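Local coordinates for GDSL-like protein (Roseburia intestinalis L1-82, PDB 6HFZ) that is a two-domain esterase of the GDSL (SGNH hydrolase) family, active on acetylated mannans, from which it removes acetyl groups, at residues 9-14 with 206-211; 56-61 with 201-206. All blocks are in the same frame, centred on the assembly; numbering follows the deposited sequence.

Contact 1 (9-14 with 206-211)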
loop_
_atom_site.group_PDB
_atom_site.type_symbol
_atom_site.label_atom_id
_atom_site.label_comp_id
_atom_site.label_asym_id
_atom_site.label_seq_id
_atom_site.Cartn_x
_atom_site.Cartn_y
_atom_site.Cartn_z
ATOM N N ASN A 9 8.900 23.973 0.723
ATOM C CA ASN A 9 9.721 22.929 0.091
ATOM C C ASN A 9 9.038 21.555 0.194
ATOM O O ASN A 9 9.504 20.601 -0.437
ATOM C CB ASN A 9 11.137 22.852 0.647
ATOM C CG ASN A 9 11.969 24.061 0.274
ATOM O OD1 ASN A 9 11.617 24.796 -0.654
ATOM N ND2 ASN A 9 13.074 24.269 0.969
ATOM N N GLY A 10 7.942 21.489 0.952
ATOM C CA GLY A 10 7.137 20.251 1.080
ATOM C C GLY A 10 6.259 20.005 -0.143
ATOM O O GLY A 10 5.766 18.903 -0.329
ATOM N N ILE A 11 6.003 21.039 -0.969
ATOM C CA ILE A 11 5.104 20.863 -2.116
ATOM C C ILE A 11 5.928 20.341 -3.287
ATOM O O ILE A 11 6.606 21.083 -3.954
ATOM C CB ILE A 11 4.338 22.163 -2.436
ATOM C CG1 ILE A 11 3.587 22.673 -1.211
ATOM C CG2 ILE A 11 3.417 21.962 -3.648
ATOM C CD1 ILE A 11 3.241 24.139 -1.255
ATOM N N ALA A 12 5.876 19.020 -3.498
ATOM C CA ALA A 12 6.618 18.320 -4.461
ATOM C C ALA A 12 5.964 18.497 -5.830
ATOM O O ALA A 12 6.673 18.442 -6.831
ATOM C CB ALA A 12 6.690 16.844 -4.113
ATOM N N ASN A 13 4.636 18.616 -5.842
ATOM C CA ASN A 13 3.874 18.879 -7.066
ATOM C C ASN A 13 2.593 19.613 -6.661
ATOM O O ASN A 13 1.827 19.166 -5.847
ATOM C CB ASN A 13 3.557 17.609 -7.869
ATOM C CG ASN A 13 3.201 17.902 -9.318
ATOM O OD1 ASN A 13 3.898 18.676 -9.982
ATOM N ND2 ASN A 13 2.122 17.337 -9.833
ATOM N N ARG A 14 2.341 20.782 -7.253
ATOM C CA ARG A 14 1.110 21.487 -6.926
ATOM C C ARG A 14 -0.069 20.727 -7.545
ATOM O O ARG A 14 -1.138 20.589 -6.917
ATOM C CB ARG A 14 1.181 22.945 -7.420
ATOM C CG ARG A 14 -0.171 23.646 -7.420
ATOM C CD ARG A 14 -0.192 25.027 -8.080
ATOM N NE ARG A 14 -1.459 25.722 -7.857
ATOM C CZ ARG A 14 -2.552 25.572 -8.607
ATOM N NH1 ARG A 14 -2.607 24.645 -9.557
ATOM N NH2 ARG A 14 -3.590 26.366 -8.402
ATOM N N ILE A 206 1.478 18.241 5.612
ATOM C CA ILE A 206 0.329 17.999 4.791
ATOM C C ILE A 206 -0.678 19.139 4.998
ATOM O O ILE A 206 -1.231 19.660 4.026
ATOM C CB ILE A 206 -0.294 16.636 5.111
ATOM C CG1 ILE A 206 0.658 15.493 4.743
ATOM C CG2 ILE A 206 -1.629 16.516 4.400
ATOM C CD1 ILE A 206 0.331 14.153 5.411
ATOM N N THR A 207 -0.918 19.511 6.251
ATOM C CA THR A 207 -1.967 20.530 6.557
ATOM C C THR A 207 -1.520 21.927 6.054
ATOM O O THR A 207 -2.364 22.738 5.685
ATOM C CB THR A 207 -2.423 20.466 8.016
ATOM O OG1 THR A 207 -1.337 20.783 8.875
ATOM C CG2 THR A 207 -2.973 19.119 8.437
ATOM N N TYR A 208 -0.207 22.224 6.058
ATOM C CA TYR A 208 0.319 23.442 5.446
ATOM C C TYR A 208 -0.228 23.600 4.021
ATOM O O TYR A 208 -0.747 24.666 3.607
ATOM C CB TYR A 208 1.848 23.419 5.401
ATOM C CG TYR A 208 2.407 24.625 4.708
ATOM C CD1 TYR A 208 2.601 25.784 5.441
ATOM C CD2 TYR A 208 2.730 24.639 3.361
ATOM C CE1 TYR A 208 3.090 26.930 4.846
ATOM C CE2 TYR A 208 3.229 25.784 2.753
ATOM C CZ TYR A 208 3.385 26.934 3.504
ATOM O OH TYR A 208 3.869 28.099 2.997
ATOM N N PHE A 209 -0.167 22.503 3.255
ATOM C CA PHE A 209 -0.597 22.501 1.877
ATOM C C PHE A 209 -2.125 22.617 1.820
ATOM O O PHE A 209 -2.634 23.410 1.033
ATOM C CB PHE A 209 -0.101 21.241 1.156
ATOM C CG PHE A 209 -0.611 21.088 -0.254
ATOM C CD1 PHE A 209 -0.098 21.889 -1.263
ATOM C CD2 PHE A 209 -1.600 20.173 -0.555
ATOM C CE1 PHE A 209 -0.579 21.778 -2.558
ATOM C CE2 PHE A 209 -2.067 20.050 -1.856
ATOM C CZ PHE A 209 -1.523 20.825 -2.852
ATOM N N LEU A 210 -2.842 21.834 2.653
ATOM C CA LEU A 210 -4.327 21.834 2.602
ATOM C C LEU A 210 -4.796 23.275 2.893
ATOM O O LEU A 210 -5.655 23.814 2.225
ATOM C CB LEU A 210 -4.912 20.825 3.595
ATOM C CG LEU A 210 -4.698 19.365 3.216
ATOM C CD1 LEU A 210 -5.342 18.446 4.212
ATOM C CD2 LEU A 210 -5.218 19.109 1.812
ATOM N N ASP A 211 -4.127 23.930 3.847
ATOM C CA ASP A 211 -4.523 25.338 4.208
ATOM C C ASP A 211 -4.266 26.283 3.021
ATOM O O ASP A 211 -5.053 27.199 2.755
ATOM C CB ASP A 211 -3.818 25.772 5.499
ATOM C CG ASP A 211 -4.594 25.397 6.750
ATOM O OD1 ASP A 211 -5.839 25.510 6.735
ATOM O OD2 ASP A 211 -3.974 25.004 7.721
#
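Ile-11 and Phe-209 carry this apolar contact, their side chains crossing at about a right angle. Ile-11 CG1 comes within 3.8 Å of Phe-209 CD1, and the CD1 methyl of Ile-11 lies 4.0 Å from that same ring carbon. The other branch reaches farther along the ring, with Ile-11 CG2 4.1 Å from Phe-209 CE1. Phe-209 swings its ring out to the isoleucine with CG anti to the backbone N (chi1 174°). Ile-11 CD1 also meets the edge of the Tyr-208 ring at CE2, 4.3 Å away, while the tyrosine hydroxyl is hydrogen-bonded to Glu-8. The one polar approach is loose: Arg-14 O sits 4.1 Å from Phe-209 CZ, at the ring edge. No hydrogen bond crosses between 9-14 and 206-211. Replacing Phe-209 by an alanine would probably open a gap next to Ile-11, leaving its CG1 and CG2 without the ring that packs on them. Strand 11-13, with a classic beta bulge at Ala-12 and Asn-13 opposite Ala-166, is an edge strand of the mixed sheet, antiparallel to its neighbour 166-168; helix 196-215 packs over a face of this sheet, where Phe-209 also touches Val-167 and Leu-138 on strands 166-168 and 136-141.

Contact 2 (56-61 with 201-206); sequences AYHVYE and LVASVI
The imidazole of His-58 has its CG 4.1 Å from the Ala-203 methyl CB, but the nearer meeting is with the stem of the side chain. On the far side of helix 55-66, Tyr-60 CD2 lies 3.7 Å above one face of the Tyr-57 ring, offset toward its rim, and Tyr-74 meets Tyr-57 edge-to-face.

Between the helices, His-58 CB and Ala-203 CB come to 3.4 Å, a tight approach for two carbons, at the point where the backbones run nearest, with 6.0 Å between the CA atoms of His-58 and Ala-203. One residue on from His-58, and about a turn on from Ala-203, Val-59 and Ile-206 cross at about a right angle. The CG2 methyl of Val-59, anti to its own carbonyl carbon, lies 3.9 Å from Ile-206 CG2 and 4.1 Å from Ile-206 CD1, touching both branches of the isoleucine. Phe-37 of strand 32-39 also packs against Val-59.

Away from the interface, Leu-201 O accepts from both Val-205 N and Ser-204 OG, the hydroxyl at 2.6 Å and on the same face of the carbonyl plane as the amide; Ser-204 OG also bonds Tyr-7 OH. With no hydrogen bond joining 56-61 to 201-206, the helices are held here by shape and apolar burial, and the small alanine permits their close approach.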
loop_
_atom_site.group_PDB
_atom_site.type_symbol
_atom_site.label_atom_id
_atom_site.label_comp_id
_atom_site.label_asym_id
_atom_site.label_seq_id
_atom_site.Cartn_x
_atom_site.Cartn_y
_atom_site.Cartn_z
ATOM N N ALA A 56 -2.474 10.385 9.896
ATOM C CA ALA A 56 -3.740 10.229 9.218
ATOM C C ALA A 56 -4.884 10.837 10.050
ATOM O O ALA A 56 -5.685 11.586 9.541
ATOM C CB ALA A 56 -4.010 8.776 8.852
ATOM N N TYR A 57 -4.863 10.572 11.354
ATOM C CA TYR A 57 -5.932 11.092 12.220
ATOM C C TYR A 57 -5.759 12.607 12.374
ATOM O O TYR A 57 -6.747 13.346 12.418
ATOM C CB TYR A 57 -5.954 10.297 13.512
ATOM C CG TYR A 57 -7.288 10.391 14.209
ATOM C CD1 TYR A 57 -8.343 9.558 13.889
ATOM C CD2 TYR A 57 -7.495 11.391 15.140
ATOM C CE1 TYR A 57 -9.573 9.682 14.512
ATOM C CE2 TYR A 57 -8.723 11.549 15.750
ATOM C CZ TYR A 57 -9.756 10.691 15.444
ATOM O OH TYR A 57 -10.937 10.839 16.122
ATOM N N HIS A 58 -4.506 13.087 12.385
ATOM C CA HIS A 58 -4.258 14.529 12.430
ATOM C C HIS A 58 -4.835 15.222 11.196
ATOM O O HIS A 58 -5.421 16.307 11.290
ATOM C CB HIS A 58 -2.775 14.881 12.602
ATOM C CG HIS A 58 -2.173 14.684 13.966
ATOM N ND1 HIS A 58 -2.663 15.284 15.133
ATOM C CD2 HIS A 58 -1.048 14.044 14.341
ATOM C CE1 HIS A 58 -1.867 14.980 16.154
ATOM N NE2 HIS A 58 -0.854 14.249 15.698
ATOM N N VAL A 59 -4.693 14.609 10.013
ATOM C CA VAL A 59 -5.235 15.194 8.825
ATOM C C VAL A 59 -6.766 15.151 8.909
ATOM O O VAL A 59 -7.456 16.062 8.425
ATOM C CB VAL A 59 -4.712 14.468 7.582
ATOM C CG1 VAL A 59 -5.486 14.797 6.327
ATOM C CG2 VAL A 59 -3.234 14.720 7.405
ATOM N N TYR A 60 -7.303 14.033 9.421
ATOM C CA TYR A 60 -8.760 13.876 9.579
ATOM C C TYR A 60 -9.269 15.008 10.492
ATOM O O TYR A 60 -10.283 15.671 10.203
ATOM C CB TYR A 60 -9.079 12.462 10.074
ATOM C CG TYR A 60 -10.505 12.241 10.507
ATOM C CD1 TYR A 60 -11.548 12.246 9.597
ATOM C CD2 TYR A 60 -10.786 12.026 11.836
ATOM C CE1 TYR A 60 -12.861 12.036 10.004
ATOM C CE2 TYR A 60 -12.092 11.824 12.262
ATOM C CZ TYR A 60 -13.117 11.826 11.344
ATOM O OH TYR A 60 -14.388 11.613 11.808
ATOM N N GLU A 61 -8.538 15.256 11.583
ATOM C CA GLU A 61 -8.905 16.321 12.533
ATOM C C GLU A 61 -8.840 17.687 11.834
ATOM O O GLU A 61 -9.681 18.557 12.138
ATOM C CB GLU A 61 -8.063 16.245 13.812
ATOM C CG GLU A 61 -8.487 15.089 14.690
ATOM C CD GLU A 61 -7.966 15.068 16.109
ATOM O OE1 GLU A 61 -6.776 15.349 16.299
ATOM O OE2 GLU A 61 -8.751 14.729 17.024
ATOM N N LEU A 201 4.741 16.213 12.934
ATOM C CA LEU A 201 5.532 16.932 11.867
ATOM C C LEU A 201 5.029 16.525 10.474
ATOM O O LEU A 201 4.848 17.375 9.573
ATOM C CB LEU A 201 7.013 16.573 12.032
ATOM C CG LEU A 201 8.049 17.685 12.088
ATOM C CD1 LEU A 201 7.477 19.008 12.553
ATOM C CD2 LEU A 201 9.220 17.258 12.949
ATOM N N VAL A 202 4.747 15.242 10.269
ATOM C CA VAL A 202 4.313 14.769 8.958
ATOM C C VAL A 202 2.968 15.419 8.614
ATOM O O VAL A 202 2.744 15.917 7.484
ATOM C CB VAL A 202 4.277 13.229 8.846
ATOM C CG1 VAL A 202 3.485 12.722 7.649
ATOM C CG2 VAL A 202 5.695 12.666 8.842
ATOM N N ALA A 203 2.051 15.394 9.589
ATOM C CA ALA A 203 0.749 15.973 9.415
ATOM C C ALA A 203 0.903 17.468 9.158
ATOM O O ALA A 203 0.144 18.012 8.433
ATOM C CB ALA A 203 -0.110 15.691 10.620
ATOM N N SER A 204 1.820 18.132 9.872
ATOM C CA SER A 204 1.960 19.595 9.725
ATOM C C SER A 204 2.346 19.945 8.280
ATOM O O SER A 204 1.923 20.963 7.757
ATOM C CB SER A 204 2.958 20.173 10.720
ATOM O OG SER A 204 4.289 19.829 10.358
ATOM N N VAL A 205 3.145 19.080 7.629
ATOM C CA VAL A 205 3.561 19.353 6.263
ATOM C C VAL A 205 2.322 19.247 5.356
ATOM O O VAL A 205 2.138 20.051 4.459
ATOM C CB VAL A 205 4.723 18.442 5.814
ATOM C CG1 VAL A 205 4.972 18.587 4.332
ATOM C CG2 VAL A 205 6.012 18.660 6.623
ATOM N N ILE A 206 1.478 18.241 5.612
ATOM C CA ILE A 206 0.329 17.999 4.791
ATOM C C ILE A 206 -0.678 19.139 4.998
ATOM O O ILE A 206 -1.231 19.660 4.026
ATOM C CB ILE A 206 -0.294 16.636 5.111
ATOM C CG1 ILE A 206 0.658 15.493 4.743
ATOM C CG2 ILE A 206 -1.629 16.516 4.400
ATOM C CD1 ILE A 206 0.331 14.153 5.411
#

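Both contacts use helix 196-215, and their centres are 11 Å apart on the same side of the chain's centre. Along the chain, contact 2 is nested inside the loop that contact 1 closes: 9-14 comes first, then 56-61, and the shared helix follows with 201-206 and 206-211. Ile-206 lies in both segments, though it touches across contact 2 alone, and the two contacts also meet directly, Leu-210 CD1 lying 4.2 Å from Val-59 CG1. One helix thus packs on the edge strand 11-13 with one flank and on helix 55-66 with another, joining early and late parts of the alpha/beta SGNH hydrolase domain, the part of the protein expected to hold the esterase activity.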